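Local coordinates for protein ribokinase RBSK (Mycobacterium tuberculosis, PDB 3GO6) that probably transfers a phosphate group from magnesium-bound ATP to O5 of D-ribose, yielding D-ribose 5-phosphate, at residues A[59-64]-A[246-251]; A[280-285]-A[289-294]. All coordinates share one frame; numbering follows the deposited sequence.

Contact 1. Residues A[59-64]-A[246-251]; sequences GANQAV and AGDVFA. With RIB (alpha-D-ribofuranose), chain C.
Asp248, the predicted proton acceptor of this ribokinase, reaches from helix 246-257 across to Asn61 and Gln62. Its CB sits 3.5 Å from Asn61 CB and touches Gln62 CG. With CG beside its own backbone N (chi1 -68°), the carboxylate extends from the helix start toward the sugar. Asp248 OD2 accepts a nearly straight bond from Asn61 ND2 (2.9 Å, 171°), on its anti side and tilted from the carboxylate plane. Asp248 OD2 also accepts the O5 hydroxyl of the ribose (2.5 Å), consistent with its predicted role toward the oxygen that would receive the phosphate. Asp248 OD1 is met, also anti, by Gln62 NE2 at 3.0 Å. Two amide donors thus fix the carboxylate's rotation. Asparagine is the right length here because Asn61 ND2 also reaches ribose O3 (2.9 Å). The longer glutamine runs extended past Asp248; Gln62 CD packs on Ala251 CB (3.7 Å), a methyl small enough to admit it, and Gln62 OE1 is hydrogen-bonded to Gln150 NE2. The helices, 7.7 Å apart at these segments, cross at -50°. Behind them, Ala60 and Val64 pack on helix 83-94, while Phe250 packs against both helix 265-282 and strand 212-216.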
loop_
_atom_site.group_PDB
_atom_site.type_symbol
_atom_site.label_atom_id
_atom_site.label_comp_id
_atom_site.label_asym_id
_atom_site.label_seq_id
_atom_site.Cartn_x
_atom_site.Cartn_y
_atom_site.Cartn_z
ATOM N N GLY A 59 2.886 -0.110 18.368
ATOM C CA GLY A 59 2.378 0.057 19.733
ATOM C C GLY A 59 1.152 -0.823 19.953
ATOM O O GLY A 59 1.052 -1.544 20.957
ATOM N N ALA A 60 0.213 -0.754 19.016
ATOM C CA ALA A 60 -0.991 -1.582 19.084
ATOM C C ALA A 60 -0.606 -3.068 19.131
ATOM O O ALA A 60 -1.137 -3.818 19.951
ATOM C CB ALA A 60 -1.869 -1.300 17.869
ATOM N N ASN A 61 0.300 -3.488 18.250
ATOM C CA ASN A 61 0.726 -4.896 18.183
ATOM C C ASN A 61 1.361 -5.349 19.493
ATOM O O ASN A 61 1.121 -6.474 19.957
ATOM C CB ASN A 61 1.765 -5.125 17.070
ATOM C CG ASN A 61 1.217 -4.910 15.683
ATOM O OD1 ASN A 61 0.007 -4.850 15.482
ATOM N ND2 ASN A 61 2.120 -4.813 14.702
ATOM N N GLN A 62 2.193 -4.481 20.079
ATOM C CA GLN A 62 2.861 -4.822 21.340
ATOM C C GLN A 62 1.870 -4.888 22.505
ATOM O O GLN A 62 1.978 -5.769 23.362
ATOM C CB GLN A 62 4.023 -3.870 21.625
ATOM C CG GLN A 62 5.142 -4.097 20.603
ATOM C CD GLN A 62 6.288 -3.142 20.698
ATOM O OE1 GLN A 62 6.442 -2.434 21.675
ATOM N NE2 GLN A 62 7.119 -3.118 19.649
ATOM N N ALA A 63 0.886 -3.990 22.507
ATOM C CA ALA A 63 -0.172 -4.005 23.519
ATOM C C ALA A 63 -1.002 -5.290 23.417
ATOM O O ALA A 63 -1.295 -5.933 24.442
ATOM C CB ALA A 63 -1.066 -2.739 23.366
ATOM N N VAL A 64 -1.374 -5.674 22.200
ATOM C CA VAL A 64 -2.148 -6.896 21.953
ATOM C C VAL A 64 -1.387 -8.159 22.402
ATOM O O VAL A 64 -1.944 -9.042 23.069
ATOM C CB VAL A 64 -2.590 -7.007 20.480
ATOM C CG1 VAL A 64 -3.119 -8.401 20.177
ATOM C CG2 VAL A 64 -3.682 -5.935 20.154
ATOM N N ALA A 246 6.495 -10.375 14.283
ATOM C CA ALA A 246 7.033 -11.233 15.354
ATOM C C ALA A 246 7.844 -10.455 16.383
ATOM O O ALA A 246 7.843 -10.800 17.584
ATOM C CB ALA A 246 7.846 -12.387 14.782
ATOM N N GLY A 247 8.556 -9.430 15.914
ATOM C CA GLY A 247 9.319 -8.562 16.819
ATOM C C GLY A 247 8.428 -7.840 17.822
ATOM O O GLY A 247 8.789 -7.686 18.979
ATOM N N ASP A 248 7.248 -7.392 17.375
ATOM C CA ASP A 248 6.277 -6.743 18.280
ATOM C C ASP A 248 5.749 -7.735 19.284
ATOM O O ASP A 248 5.523 -7.390 20.436
ATOM C CB ASP A 248 5.103 -6.160 17.483
ATOM C CG ASP A 248 5.524 -4.992 16.616
ATOM O OD1 ASP A 248 6.501 -4.294 16.999
ATOM O OD2 ASP A 248 4.907 -4.791 15.539
ATOM N N VAL A 249 5.537 -8.976 18.841
ATOM C CA VAL A 249 5.127 -10.048 19.757
ATOM C C VAL A 249 6.206 -10.285 20.818
ATOM O O VAL A 249 5.922 -10.318 22.017
ATOM C CB VAL A 249 4.766 -11.371 19.010
ATOM C CG1 VAL A 249 4.460 -12.481 20.028
ATOM C CG2 VAL A 249 3.531 -11.160 18.094
ATOM N N PHE A 250 7.455 -10.431 20.380
ATOM C CA PHE A 250 8.574 -10.582 21.329
ATOM C C PHE A 250 8.545 -9.455 22.378
ATOM O O PHE A 250 8.620 -9.722 23.582
ATOM C CB PHE A 250 9.904 -10.605 20.555
ATOM C CG PHE A 250 11.131 -10.729 21.436
ATOM C CD1 PHE A 250 11.781 -11.965 21.562
ATOM C CD2 PHE A 250 11.646 -9.617 22.112
ATOM C CE1 PHE A 250 12.923 -12.100 22.376
ATOM C CE2 PHE A 250 12.781 -9.733 22.935
ATOM C CZ PHE A 250 13.424 -10.987 23.060
ATOM N N ALA A 251 8.390 -8.205 21.932
ATOM C CA ALA A 251 8.462 -7.044 22.832
ATOM C C ALA A 251 7.303 -7.020 23.825
ATOM O O ALA A 251 7.502 -6.769 25.028
ATOM C CB ALA A 251 8.507 -5.747 22.030
HETATM O O5 RIB C . 6.303 -4.363 13.461
HETATM C C5 RIB C . 5.293 -4.349 12.427
HETATM C C4 RIB C . 4.476 -3.049 12.546
HETATM O O4 RIB C . 5.320 -1.949 12.148
HETATM C C3 RIB C . 3.292 -2.989 11.597
HETATM O O3 RIB C . 2.025 -3.352 12.200
HETATM C C2 RIB C . 3.312 -1.567 11.066
HETATM O O2 RIB C . 2.110 -0.859 11.391
HETATM C C1 RIB C . 4.547 -0.880 11.631
HETATM O O1 RIB C . 4.225 -0.001 12.717
#

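Contact 2. Residues A[280-285]-A[289-294]; sequences ALATLV and GDCAPA
The puckered, nearly flat pyrrolidine ring of Pro293 meets Leu281 along its CB–CG edge: Leu281 CD1 stands 3.7 Å from Pro293 CB and only slightly farther from CG, the two side chains running at a slant to each other. This pair ties the end of helix 265-282 to the returning chain around the cation-binding loop of the PfkB ribokinase fold. Val249 of helix 246-257 and Ile298 of helix 295-303 also touch the ring. Pro293, just before the N-cap residue Ala294, thus offers Leu281 a compact apolar surface. At the peptide carbonyl of Cys291, the O of Cys291 lies 3.6 Å from Ala282 CA in a CA-H...O contact (150° at H). Ala282 and Val285, the ends of a type I turn, both belong to the magnesium site; lacking polar side-chain atoms, they presumably contribute backbone carbonyls. Within this turn region Ala280 O is gripped twice by Thr283, through its backbone N and its OG1. Cys291 wedges its side chain into the bend, where Cys291 CB rests 3.9 Å from Val285 CB. A methyl at Ala282 leaves room for the sulfur. SG lies between its own backbone N and carbonyl carbon (chi1 64°), which brings Cys291 SG to 3.9 Å from Ala282 CB.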
loop_
_atom_site.group_PDB
_atom_site.type_symbol
_atom_site.label_atom_id
_atom_site.label_comp_id
_atom_site.label_asym_id
_atom_site.label_seq_id
_atom_site.Cartn_x
_atom_site.Cartn_y
_atom_site.Cartn_z
ATOM N N ALA A 280 8.814 -16.811 18.011
ATOM C CA ALA A 280 8.890 -17.942 17.076
ATOM C C ALA A 280 7.494 -18.366 16.604
ATOM O O ALA A 280 7.249 -18.502 15.393
ATOM C CB ALA A 280 9.626 -19.119 17.733
ATOM N N LEU A 281 6.586 -18.551 17.561
ATOM C CA LEU A 281 5.186 -18.878 17.295
ATOM C C LEU A 281 4.519 -17.848 16.383
ATOM O O LEU A 281 3.683 -18.193 15.532
ATOM C CB LEU A 281 4.397 -18.958 18.609
ATOM C CG LEU A 281 4.675 -20.112 19.570
ATOM C CD1 LEU A 281 3.772 -20.020 20.783
ATOM C CD2 LEU A 281 4.522 -21.486 18.885
ATOM N N ALA A 282 4.889 -16.583 16.579
ATOM C CA ALA A 282 4.336 -15.484 15.789
ATOM C C ALA A 282 4.721 -15.611 14.306
ATOM O O ALA A 282 3.987 -15.168 13.442
ATOM C CB ALA A 282 4.805 -14.144 16.374
ATOM N N THR A 283 5.846 -16.260 14.006
ATOM C CA THR A 283 6.270 -16.436 12.614
ATOM C C THR A 283 5.518 -17.563 11.887
ATOM O O THR A 283 5.676 -17.738 10.678
ATOM C CB THR A 283 7.797 -16.689 12.499
ATOM O OG1 THR A 283 8.097 -17.999 13.021
ATOM C CG2 THR A 283 8.578 -15.619 13.279
ATOM N N LEU A 284 4.710 -18.316 12.613
ATOM C CA LEU A 284 3.970 -19.427 12.023
ATOM C C LEU A 284 2.666 -18.981 11.351
ATOM O O LEU A 284 2.017 -19.780 10.652
ATOM C CB LEU A 284 3.645 -20.453 13.103
ATOM C CG LEU A 284 4.816 -21.206 13.743
ATOM C CD1 LEU A 284 4.297 -22.028 14.914
ATOM C CD2 LEU A 284 5.485 -22.114 12.738
ATOM N N VAL A 285 2.309 -17.710 11.570
ATOM C CA VAL A 285 1.013 -17.142 11.186
ATOM C C VAL A 285 1.206 -16.009 10.172
ATOM O O VAL A 285 2.036 -15.116 10.370
ATOM C CB VAL A 285 0.265 -16.577 12.445
ATOM C CG1 VAL A 285 -1.092 -16.027 12.080
ATOM C CG2 VAL A 285 0.090 -17.653 13.515
ATOM N N GLY A 289 -0.741 -7.988 12.708
ATOM C CA GLY A 289 -1.402 -7.519 13.931
ATOM C C GLY A 289 -2.155 -8.581 14.721
ATOM O O GLY A 289 -2.561 -8.338 15.863
ATOM N N ASP A 290 -2.329 -9.761 14.129
ATOM C CA ASP A 290 -3.122 -10.800 14.769
ATOM C C ASP A 290 -2.353 -12.108 15.038
ATOM O O ASP A 290 -2.963 -13.167 15.234
ATOM C CB ASP A 290 -4.396 -11.058 13.958
ATOM C CG ASP A 290 -5.467 -11.808 14.752
ATOM O OD1 ASP A 290 -5.860 -11.345 15.850
ATOM O OD2 ASP A 290 -5.931 -12.861 14.266
ATOM N N CYS A 291 -1.031 -12.035 15.129
ATOM C CA CYS A 291 -0.228 -13.260 15.242
ATOM C C CYS A 291 0.294 -13.614 16.646
ATOM O O CYS A 291 1.014 -14.616 16.807
ATOM C CB CYS A 291 0.940 -13.195 14.259
ATOM S SG CYS A 291 2.127 -11.859 14.589
ATOM N N ALA A 292 -0.052 -12.815 17.653
ATOM C CA ALA A 292 0.441 -13.061 19.019
ATOM C C ALA A 292 -0.242 -14.289 19.647
ATOM O O ALA A 292 -1.465 -14.407 19.615
ATOM C CB ALA A 292 0.242 -11.833 19.887
ATOM N N PRO A 293 0.553 -15.215 20.213
ATOM C CA PRO A 293 -0.019 -16.407 20.799
ATOM C C PRO A 293 -0.603 -16.153 22.190
ATOM O O PRO A 293 -0.223 -15.195 22.886
ATOM C CB PRO A 293 1.193 -17.344 20.895
ATOM C CG PRO A 293 2.317 -16.422 21.171
ATOM C CD PRO A 293 2.028 -15.216 20.303
ATOM N N ALA A 294 -1.517 -17.024 22.600
ATOM C CA ALA A 294 -2.064 -16.975 23.957
ATOM C C ALA A 294 -1.015 -17.462 24.951
ATOM O O ALA A 294 -0.066 -18.174 24.570
ATOM C CB ALA A 294 -3.360 -17.809 24.054
#

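How the contacts relate
Contact 1 contributes Asn61 and Asp248 to the ribose pocket, and contact 2 contributes Ala282 and Val285 to the metal site, which Asp242, Ala244 and Gly287 complete; their centres lie 10 Å apart. Val249, one residue beyond Asp248, turns away from contact 1 and into contact 2, placing Val249 CG1 3.7 Å from Pro293 CD and Val249 CG2 3.7 Å from Ala282 CB. At the sugar end, Asn61 OD1 packs 3.4 Å from Gly289 CA, so the returning chain of contact 2 borders the pocket. The side chain of Cys291 is about 4 Å from the magnesium ion and about 8 Å from the ribose. Helix 246-257 thus joins the predicted catalytic aspartate to the cation loop.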